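Long-range contacts in hypothetical protein (PDB 4OO3), which is of unknown function but is probably an NAD(P)-dependent oxidoreductase, joining a Rossmann-type nucleotide-binding domain to a C-terminal domain built on a mixed sheet: residues Y42-F47 / D77-K82; E154-L159 / Y338-F343; V188-K193 / Y307-G312. All blocks are in the same frame, centred on the assembly; numbering follows the deposited sequence.

Contact 1. Residues Y42-F47 / D77-K82; sequences YAPTGF and DDYLEK
Pro44 lies over the ring of Tyr79 in a CH-pi contact: its CD sits 3.6 Å from the centroid of the tyrosine ring, 19° off the normal and displaced toward the CD2-CE2 side. The backbone from Ala43 to Pro44 runs along the same aromatic side chain, and Tyr79 CB comes within 3.4 Å of Ala43 N. This fit depends on the first torsion of Tyr79 (chi1 60°), which holds the ring between its own backbone N and carbonyl carbon.

Plain van der Waals packing makes up the rest. Tyr42 CB turns to the backbone of the first helical turn, 3.6 Å from Tyr79 O. The ring carries on past Lys82, where Tyr42 CE2 lies 3.9 Å from Lys82 C. The two side chains cross at nearly a right angle, and the hydroxyl of Tyr42 goes on to bond Glu86.

No hydrogen bond joins the segments. With an alanine in place of Tyr79 the ring is gone; a gap would probably open under Pro44, and the hydroxyl of Tyr104 would be likely to lose its mate.

The contact lies in the Rossmann-type domain, where strand 38-43 runs between strands 14-17 and 70-75 of the parallel sheet. Helix 79-86 packs its first turn against the strand's C-terminal end, with helix 98-110 beside it.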
loop_
_atom_site.group_PDB
_atom_site.type_symbol
_atom_site.label_atom_id
_atom_site.label_comp_id
_atom_site.label_asym_id
_atom_site.label_seq_id
_atom_site.Cartn_x
_atom_site.Cartn_y
_atom_site.Cartn_z
ATOM N N TYR A 42 16.510 8.116 15.026
ATOM C CA TYR A 42 16.499 7.481 16.341
ATOM C C TYR A 42 16.093 6.024 16.174
ATOM O O TYR A 42 15.027 5.726 15.623
ATOM C CB TYR A 42 15.499 8.172 17.269
ATOM C CG TYR A 42 15.800 9.630 17.495
ATOM C CD1 TYR A 42 15.381 10.579 16.585
ATOM C CD2 TYR A 42 16.518 10.050 18.606
ATOM C CE1 TYR A 42 15.656 11.921 16.769
ATOM C CE2 TYR A 42 16.799 11.399 18.804
ATOM C CZ TYR A 42 16.362 12.325 17.872
ATOM O OH TYR A 42 16.614 13.657 18.028
ATOM N N ALA A 43 16.915 5.117 16.675
ATOM C CA ALA A 43 16.671 3.702 16.463
ATOM C C ALA A 43 17.449 2.857 17.446
ATOM O O ALA A 43 18.489 3.280 17.933
ATOM C CB ALA A 43 17.066 3.322 15.041
ATOM N N PRO A 44 16.956 1.645 17.733
ATOM C CA PRO A 44 17.842 0.733 18.439
ATOM C C PRO A 44 19.028 0.382 17.541
ATOM O O PRO A 44 18.933 0.490 16.311
ATOM C CB PRO A 44 16.955 -0.487 18.698
ATOM C CG PRO A 44 15.958 -0.464 17.588
ATOM C CD PRO A 44 15.726 0.981 17.263
ATOM N N THR A 45 20.140 -0.006 18.149
ATOM C CA THR A 45 21.298 -0.472 17.396
ATOM C C THR A 45 20.899 -1.735 16.650
ATOM O O THR A 45 19.992 -2.439 17.074
ATOM C CB THR A 45 22.475 -0.824 18.326
ATOM O OG1 THR A 45 22.046 -1.808 19.272
ATOM C CG2 THR A 45 22.981 0.408 19.079
ATOM N N GLY A 46 21.561 -2.020 15.537
ATOM C CA GLY A 46 21.364 -3.291 14.857
ATOM C C GLY A 46 21.216 -3.221 13.356
ATOM O O GLY A 46 21.393 -2.176 12.741
ATOM N N PHE A 47 20.889 -4.373 12.786
ATOM C CA PHE A 47 20.766 -4.567 11.351
ATOM C C PHE A 47 19.849 -3.548 10.670
ATOM O O PHE A 47 20.233 -2.940 9.668
ATOM C CB PHE A 47 20.250 -5.987 11.097
ATOM C CG PHE A 47 19.980 -6.295 9.651
ATOM C CD1 PHE A 47 21.021 -6.608 8.789
ATOM C CD2 PHE A 47 18.681 -6.292 9.162
ATOM C CE1 PHE A 47 20.776 -6.894 7.460
ATOM C CE2 PHE A 47 18.427 -6.577 7.834
ATOM C CZ PHE A 47 19.474 -6.882 6.980
ATOM N N ASP A 77 18.829 1.922 23.413
ATOM C CA ASP A 77 17.559 1.366 23.903
ATOM C C ASP A 77 16.491 2.446 24.097
ATOM O O ASP A 77 15.304 2.192 23.907
ATOM C CB ASP A 77 17.763 0.642 25.238
ATOM C CG ASP A 77 18.630 -0.596 25.113
ATOM O OD1 ASP A 77 18.437 -1.386 24.162
ATOM O OD2 ASP A 77 19.500 -0.785 25.991
ATOM N N ASP A 78 16.923 3.646 24.467
ATOM C CA ASP A 78 16.013 4.748 24.760
ATOM C C ASP A 78 15.757 5.653 23.554
ATOM O O ASP A 78 15.497 6.849 23.726
ATOM C CB ASP A 78 16.584 5.584 25.914
ATOM C CG ASP A 78 17.945 6.209 25.584
ATOM O OD1 ASP A 78 18.587 5.804 24.588
ATOM O OD2 ASP A 78 18.379 7.099 26.336
ATOM N N TYR A 79 15.829 5.094 22.345
ATOM C CA TYR A 79 15.690 5.882 21.109
ATOM C C TYR A 79 14.398 6.716 21.069
ATOM O O TYR A 79 14.444 7.900 20.724
ATOM C CB TYR A 79 15.808 4.991 19.851
ATOM C CG TYR A 79 14.760 3.897 19.747
ATOM C CD1 TYR A 79 13.546 4.127 19.103
ATOM C CD2 TYR A 79 14.982 2.639 20.300
ATOM C CE1 TYR A 79 12.587 3.139 19.019
ATOM C CE2 TYR A 79 14.028 1.643 20.223
ATOM C CZ TYR A 79 12.837 1.898 19.581
ATOM O OH TYR A 79 11.898 0.911 19.512
ATOM N N LEU A 80 13.264 6.113 21.447
ATOM C CA LEU A 80 11.967 6.804 21.403
ATOM C C LEU A 80 11.918 7.919 22.430
ATOM O O LEU A 80 11.513 9.036 22.132
ATOM C CB LEU A 80 10.808 5.835 21.653
ATOM C CG LEU A 80 9.401 6.442 21.585
ATOM C CD1 LEU A 80 9.059 6.891 20.174
ATOM C CD2 LEU A 80 8.371 5.451 22.092
ATOM N N GLU A 81 12.315 7.583 23.648
ATOM C CA GLU A 81 12.424 8.536 24.743
ATOM C C GLU A 81 13.289 9.751 24.351
ATOM O O GLU A 81 12.916 10.892 24.646
ATOM C CB GLU A 81 12.975 7.793 25.969
ATOM C CG GLU A 81 13.262 8.610 27.212
ATOM C CD GLU A 81 13.793 7.739 28.340
ATOM O OE1 GLU A 81 13.071 6.809 28.755
ATOM O OE2 GLU A 81 14.927 7.975 28.810
ATOM N N LYS A 82 14.413 9.507 23.667
ATOM C CA LYS A 82 15.315 10.591 23.217
ATOM C C LYS A 82 14.694 11.454 22.123
ATOM O O LYS A 82 14.812 12.674 22.146
ATOM C CB LYS A 82 16.665 10.042 22.720
ATOM C CG LYS A 82 17.712 9.877 23.809
ATOM C CD LYS A 82 18.293 11.214 24.246
ATOM C CE LYS A 82 19.079 11.091 25.543
ATOM N NZ LYS A 82 20.330 10.297 25.374
#

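Contact 2. Residues E154-L159 / Y338-F343; sequences EITTML and YQPELF
Thr156 and Pro340 meet at about a right angle, Thr156 CG2 resting 3.5 Å from Pro340 O while Thr156 OG1 faces Pro340 CB at 3.8 Å. Farther along, Leu342 CD2 touches Leu159 CB at 3.5 Å and lies near Thr156 O. Leu342 CG stands anti to the backbone N (chi1 177°), which carries it toward the helix. Thr156, Leu159 and Leu342 are the buried, close-packed core, with Pro340 at its border; Ile330 touches Thr156, Pro340 and Leu342, and Val385 lies against both leucines. Here helix 155-164 sets its first turn against strand 341-346 of the C-terminal domain's mixed sheet.

The partly exposed end at Glu154 is looser. Its carboxylate slides past the proline ring, Glu154 OE2 3.8 Å from Pro340 CG.

As N-cap of the helix, Glu154 bends at chi2 (-80°) and folds back over the first turn. Glu154 OE2 accepts from Thr156 N at 2.7 Å, from above the carboxylate plane. Glu154 OE1 is gripped twice, by Thr157 N at 2.9 Å and by Thr156 OG1 at 2.6 Å, the latter on its syn side.

The side-chain oxygens of Glu154 and the hydroxyl of Thr156 are thus engaged with each other and with the first N-H groups of the helix. What crosses between the two segments is van der Waals packing, with no hydrogen bond, and the capped helix N-terminus would probably favour a charged carboxylate.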
loop_
_atom_site.group_PDB
_atom_site.type_symbol
_atom_site.label_atom_id
_atom_site.label_comp_id
_atom_site.label_asym_id
_atom_site.label_seq_id
_atom_site.Cartn_x
_atom_site.Cartn_y
_atom_site.Cartn_z
ATOM N N GLU A 154 -0.618 4.136 -9.955
ATOM C CA GLU A 154 -0.319 3.192 -11.015
ATOM C C GLU A 154 -1.347 3.344 -12.139
ATOM O O GLU A 154 -2.541 3.529 -11.891
ATOM C CB GLU A 154 -0.285 1.772 -10.449
ATOM C CG GLU A 154 0.088 0.699 -11.454
ATOM C CD GLU A 154 -1.083 0.304 -12.328
ATOM O OE1 GLU A 154 -2.204 0.161 -11.783
ATOM O OE2 GLU A 154 -0.888 0.159 -13.561
ATOM N N ILE A 155 -0.867 3.265 -13.375
ATOM C CA ILE A 155 -1.640 3.691 -14.548
ATOM C C ILE A 155 -2.933 2.900 -14.809
ATOM O O ILE A 155 -3.963 3.509 -15.085
ATOM C CB ILE A 155 -0.748 3.758 -15.826
ATOM C CG1 ILE A 155 -1.524 4.317 -17.025
ATOM C CG2 ILE A 155 -0.162 2.394 -16.165
ATOM C CD1 ILE A 155 -2.090 5.705 -16.814
ATOM N N THR A 156 -2.893 1.565 -14.729
ATOM C CA THR A 156 -4.107 0.766 -14.962
ATOM C C THR A 156 -5.171 1.074 -13.921
ATOM O O THR A 156 -6.356 1.147 -14.241
ATOM C CB THR A 156 -3.858 -0.758 -14.999
ATOM O OG1 THR A 156 -3.336 -1.213 -13.740
ATOM C CG2 THR A 156 -2.903 -1.129 -16.132
ATOM N N THR A 157 -4.743 1.263 -12.678
ATOM C CA THR A 157 -5.649 1.662 -11.612
ATOM C C THR A 157 -6.320 2.998 -11.930
ATOM O O THR A 157 -7.537 3.130 -11.779
ATOM C CB THR A 157 -4.922 1.708 -10.254
ATOM O OG1 THR A 157 -4.862 0.383 -9.720
ATOM C CG2 THR A 157 -5.634 2.603 -9.255
HETATM N N MSE A 158 -5.535 3.969 -12.397
HETATM C CA MSE A 158 -6.062 5.296 -12.705
HETATM C C MSE A 158 -7.044 5.218 -13.838
HETATM O O MSE A 158 -8.040 5.941 -13.842
HETATM C CB MSE A 158 -4.956 6.292 -13.058
HETATM C CG MSE A 158 -4.131 6.612 -11.819
HETATM SE SE MSE A 158 -2.586 7.732 -12.294
HETATM C CE MSE A 158 -3.547 9.440 -12.376
ATOM N N LEU A 159 -6.787 4.344 -14.807
ATOM C CA LEU A 159 -7.694 4.217 -15.953
ATOM C C LEU A 159 -8.977 3.484 -15.568
ATOM O O LEU A 159 -10.051 3.778 -16.087
ATOM C CB LEU A 159 -6.993 3.533 -17.134
ATOM C CG LEU A 159 -5.922 4.397 -17.807
ATOM C CD1 LEU A 159 -5.074 3.597 -18.781
ATOM C CD2 LEU A 159 -6.557 5.582 -18.514
ATOM N N TYR A 338 3.783 -10.275 -16.720
ATOM C CA TYR A 338 3.648 -9.796 -15.341
ATOM C C TYR A 338 3.611 -8.266 -15.223
ATOM O O TYR A 338 4.023 -7.704 -14.213
ATOM C CB TYR A 338 4.728 -10.433 -14.458
ATOM C CG TYR A 338 4.672 -11.946 -14.536
ATOM C CD1 TYR A 338 3.660 -12.651 -13.889
ATOM C CD2 TYR A 338 5.594 -12.666 -15.295
ATOM C CE1 TYR A 338 3.580 -14.027 -13.971
ATOM C CE2 TYR A 338 5.521 -14.052 -15.382
ATOM C CZ TYR A 338 4.511 -14.726 -14.716
ATOM O OH TYR A 338 4.407 -16.096 -14.785
ATOM N N GLN A 339 3.090 -7.621 -16.267
ATOM C CA GLN A 339 2.812 -6.193 -16.288
ATOM C C GLN A 339 1.300 -6.023 -16.427
ATOM O O GLN A 339 0.702 -6.600 -17.334
ATOM C CB GLN A 339 3.525 -5.521 -17.462
ATOM C CG GLN A 339 2.844 -4.252 -17.948
ATOM C CD GLN A 339 3.721 -3.416 -18.850
ATOM O OE1 GLN A 339 3.474 -3.314 -20.051
ATOM N NE2 GLN A 339 4.747 -2.809 -18.276
ATOM N N PRO A 340 0.674 -5.226 -15.542
ATOM C CA PRO A 340 -0.793 -5.127 -15.564
ATOM C C PRO A 340 -1.352 -4.557 -16.871
ATOM O O PRO A 340 -0.820 -3.575 -17.394
ATOM C CB PRO A 340 -1.113 -4.205 -14.375
ATOM C CG PRO A 340 0.144 -3.465 -14.091
ATOM C CD PRO A 340 1.276 -4.359 -14.510
ATOM N N GLU A 341 -2.394 -5.203 -17.394
ATOM C CA GLU A 341 -3.094 -4.743 -18.582
ATOM C C GLU A 341 -4.572 -4.659 -18.259
ATOM O O GLU A 341 -5.108 -5.521 -17.560
ATOM C CB GLU A 341 -2.888 -5.703 -19.764
ATOM C CG GLU A 341 -1.447 -5.868 -20.236
ATOM C CD GLU A 341 -0.811 -4.587 -20.765
ATOM O OE1 GLU A 341 -1.542 -3.617 -21.063
ATOM O OE2 GLU A 341 0.434 -4.548 -20.882
ATOM N N LEU A 342 -5.223 -3.621 -18.781
ATOM C CA LEU A 342 -6.628 -3.333 -18.503
ATOM C C LEU A 342 -7.504 -3.724 -19.693
ATOM O O LEU A 342 -7.134 -3.488 -20.844
ATOM C CB LEU A 342 -6.792 -1.839 -18.188
ATOM C CG LEU A 342 -8.193 -1.267 -17.933
ATOM C CD1 LEU A 342 -8.921 -1.964 -16.792
ATOM C CD2 LEU A 342 -8.070 0.227 -17.660
ATOM N N PHE A 343 -8.658 -4.330 -19.406
ATOM C CA PHE A 343 -9.626 -4.714 -20.433
ATOM C C PHE A 343 -11.039 -4.217 -20.116
ATOM O O PHE A 343 -11.434 -4.137 -18.955
ATOM C CB PHE A 343 -9.647 -6.239 -20.596
ATOM C CG PHE A 343 -8.339 -6.820 -21.058
ATOM C CD1 PHE A 343 -7.324 -7.079 -20.155
ATOM C CD2 PHE A 343 -8.128 -7.111 -22.400
ATOM C CE1 PHE A 343 -6.117 -7.606 -20.577
ATOM C CE2 PHE A 343 -6.922 -7.646 -22.830
ATOM C CZ PHE A 343 -5.916 -7.896 -21.917
#

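Contact 3. Residues V188-K193 / Y307-G312; sequences VHHLFK and YTFPKG
The mixed beta sheet of the C-terminal domain sets strands 183-190 and 297-306 side by side and parallel, and this contact lies near the C-terminal ends of both strands; the CA atoms of Tyr307 and Leu191 are 4.9 Å apart. There the carbonyl of Tyr307 takes the N-H of Phe192 in a nearly straight bond, with Phe192 N to Tyr307 O at 2.8 Å and the donor almost on the line of the C=O.

Two aromatic pairs flank this bond. On one side Tyr307 and Phe192 point the same way with their planes only 14° apart, but the rings are slid so far that they barely overlap. What covers the tyrosine face is Phe192 CB, 3.8 Å from the centroid of the Tyr307 ring and off-centre toward CZ. With CG anti to the backbone N in both residues, the rings run out alongside each other, and the tyrosine hydroxyl lies over the Phe192 ring while bonding Gln262 of helix 257-264.

On the other side His190 and Phe309 form a T-shaped pair, planes at 88° and centroids 5.2 Å apart. Phe309 presents its edge to the imidazole face, with Phe309 CD2 3.7 Å from His190 ND1, and its CB sits over that face as well, nearer NE2. The same ND1 is hydrogen-bonded to Asp315, so the imidazole has its rotation fixed at one nitrogen while the phenylalanine braces its face.

Between the two pairs, Thr308 adds a second bond: its hydroxyl donates to the carbonyl of Phe192, Thr308 OG1 to Phe192 O 2.7 Å, approaching 33° out of the carbonyl plane.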
loop_
_atom_site.group_PDB
_atom_site.type_symbol
_atom_site.label_atom_id
_atom_site.label_comp_id
_atom_site.label_asym_id
_atom_site.label_seq_id
_atom_site.Cartn_x
_atom_site.Cartn_y
_atom_site.Cartn_z
ATOM N N VAL A 188 -0.837 -12.298 -5.873
ATOM C CA VAL A 188 0.145 -13.280 -5.432
ATOM C C VAL A 188 1.506 -12.588 -5.422
ATOM O O VAL A 188 2.012 -12.192 -6.478
ATOM C CB VAL A 188 0.193 -14.498 -6.368
ATOM C CG1 VAL A 188 1.162 -15.547 -5.837
ATOM C CG2 VAL A 188 -1.201 -15.087 -6.542
ATOM N N HIS A 189 2.074 -12.434 -4.226
ATOM C CA HIS A 189 3.387 -11.822 -4.034
ATOM C C HIS A 189 4.387 -12.874 -3.594
ATOM O O HIS A 189 4.007 -13.988 -3.261
ATOM C CB HIS A 189 3.302 -10.719 -2.983
ATOM C CG HIS A 189 2.475 -9.551 -3.418
ATOM N ND1 HIS A 189 2.932 -8.618 -4.322
ATOM C CD2 HIS A 189 1.216 -9.177 -3.092
ATOM C CE1 HIS A 189 1.990 -7.714 -4.531
ATOM N NE2 HIS A 189 0.939 -8.030 -3.796
ATOM N N HIS A 190 5.668 -12.514 -3.595
ATOM C CA HIS A 190 6.736 -13.462 -3.289
ATOM C C HIS A 190 7.751 -12.911 -2.289
ATOM O O HIS A 190 8.148 -11.755 -2.370
ATOM C CB HIS A 190 7.404 -13.926 -4.580
ATOM C CG HIS A 190 6.473 -14.674 -5.480
ATOM N ND1 HIS A 190 5.660 -14.043 -6.397
ATOM C CD2 HIS A 190 6.179 -15.993 -5.561
ATOM C CE1 HIS A 190 4.927 -14.946 -7.024
ATOM N NE2 HIS A 190 5.219 -16.136 -6.533
ATOM N N LEU A 191 8.150 -13.755 -1.335
ATOM C CA LEU A 191 8.990 -13.324 -0.216
ATOM C C LEU A 191 10.420 -13.098 -0.670
ATOM O O LEU A 191 11.060 -12.132 -0.250
ATOM C CB LEU A 191 8.962 -14.358 0.913
ATOM C CG LEU A 191 7.594 -14.638 1.547
ATOM C CD1 LEU A 191 7.561 -16.015 2.189
ATOM C CD2 LEU A 191 7.229 -13.564 2.556
ATOM N N PHE A 192 10.905 -13.978 -1.537
ATOM C CA PHE A 192 12.282 -13.935 -2.011
ATOM C C PHE A 192 12.356 -13.625 -3.505
ATOM O O PHE A 192 11.771 -14.338 -4.328
ATOM C CB PHE A 192 12.977 -15.273 -1.735
ATOM C CG PHE A 192 14.422 -15.287 -2.136
ATOM C CD1 PHE A 192 15.324 -14.431 -1.523
ATOM C CD2 PHE A 192 14.876 -16.133 -3.136
ATOM C CE1 PHE A 192 16.658 -14.425 -1.889
ATOM C CE2 PHE A 192 16.211 -16.134 -3.507
ATOM C CZ PHE A 192 17.106 -15.280 -2.881
ATOM N N LYS A 193 13.095 -12.570 -3.844
ATOM C CA LYS A 193 13.318 -12.183 -5.234
ATOM C C LYS A 193 14.771 -11.735 -5.434
ATOM O O LYS A 193 15.413 -11.265 -4.490
ATOM C CB LYS A 193 12.354 -11.060 -5.624
ATOM N N TYR A 307 6.967 -18.277 -1.564
ATOM C CA TYR A 307 8.375 -18.046 -1.289
ATOM C C TYR A 307 9.049 -17.357 -2.466
ATOM O O TYR A 307 9.584 -16.261 -2.333
ATOM C CB TYR A 307 9.125 -19.337 -0.949
ATOM C CG TYR A 307 10.575 -19.035 -0.660
ATOM C CD1 TYR A 307 10.925 -18.287 0.458
ATOM C CD2 TYR A 307 11.586 -19.428 -1.530
ATOM C CE1 TYR A 307 12.238 -17.962 0.722
ATOM C CE2 TYR A 307 12.907 -19.112 -1.269
ATOM C CZ TYR A 307 13.223 -18.378 -0.140
ATOM O OH TYR A 307 14.525 -18.044 0.138
ATOM N N THR A 308 9.029 -18.007 -3.617
ATOM C CA THR A 308 9.646 -17.437 -4.803
ATOM C C THR A 308 8.988 -18.018 -6.042
ATOM O O THR A 308 8.314 -19.046 -5.969
ATOM C CB THR A 308 11.174 -17.671 -4.810
ATOM O OG1 THR A 308 11.804 -16.721 -5.675
ATOM C CG2 THR A 308 11.524 -19.098 -5.244
ATOM N N PHE A 309 9.179 -17.346 -7.172
ATOM C CA PHE A 309 8.554 -17.759 -8.429
ATOM C C PHE A 309 9.541 -18.508 -9.317
ATOM O O PHE A 309 10.743 -18.228 -9.280
ATOM C CB PHE A 309 7.965 -16.556 -9.188
ATOM C CG PHE A 309 8.886 -15.361 -9.279
ATOM C CD1 PHE A 309 9.907 -15.317 -10.218
ATOM C CD2 PHE A 309 8.712 -14.270 -8.440
ATOM C CE1 PHE A 309 10.742 -14.215 -10.307
ATOM C CE2 PHE A 309 9.543 -13.165 -8.525
ATOM C CZ PHE A 309 10.560 -13.140 -9.459
ATOM N N PRO A 310 9.038 -19.464 -10.122
ATOM C CA PRO A 310 9.917 -20.099 -11.106
ATOM C C PRO A 310 10.466 -19.067 -12.091
ATOM O O PRO A 310 9.798 -18.070 -12.360
ATOM C CB PRO A 310 9.001 -21.111 -11.817
ATOM C CG PRO A 310 7.605 -20.725 -11.465
ATOM C CD PRO A 310 7.671 -20.020 -10.146
ATOM N N LYS A 311 11.675 -19.291 -12.605
ATOM C CA LYS A 311 12.255 -18.398 -13.610
ATOM C C LYS A 311 11.235 -18.180 -14.722
ATOM O O LYS A 311 10.475 -19.095 -15.060
ATOM C CB LYS A 311 13.545 -18.986 -14.186
ATOM N N GLY A 312 11.199 -16.970 -15.274
ATOM C CA GLY A 312 10.147 -16.602 -16.226
ATOM C C GLY A 312 8.784 -16.556 -15.549
ATOM O O GLY A 312 7.763 -16.922 -16.140
#

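In the fold
Contact 1 belongs to the Rossmann-type domain and its parallel sheet, whereas contacts 2 and 3 both reach the mixed sheet of the C-terminal domain. The centres of contacts 1 and 2 are 41 Å apart, on opposite sides of the chain's centre. Contacts 2 and 3 are closer, 21 Å between centres, and they touch where Tyr338 packs beside Gly312. Along the chain contact 1 closes first; 154-159 with 338-343 then encloses a long span, with helices and strands of its own, in which contact 3 is nested. Contact 1 thus concerns the probable nucleotide-binding domain alone; of the other two, contact 3 is nearer to it, about 12 Å between nearest atoms.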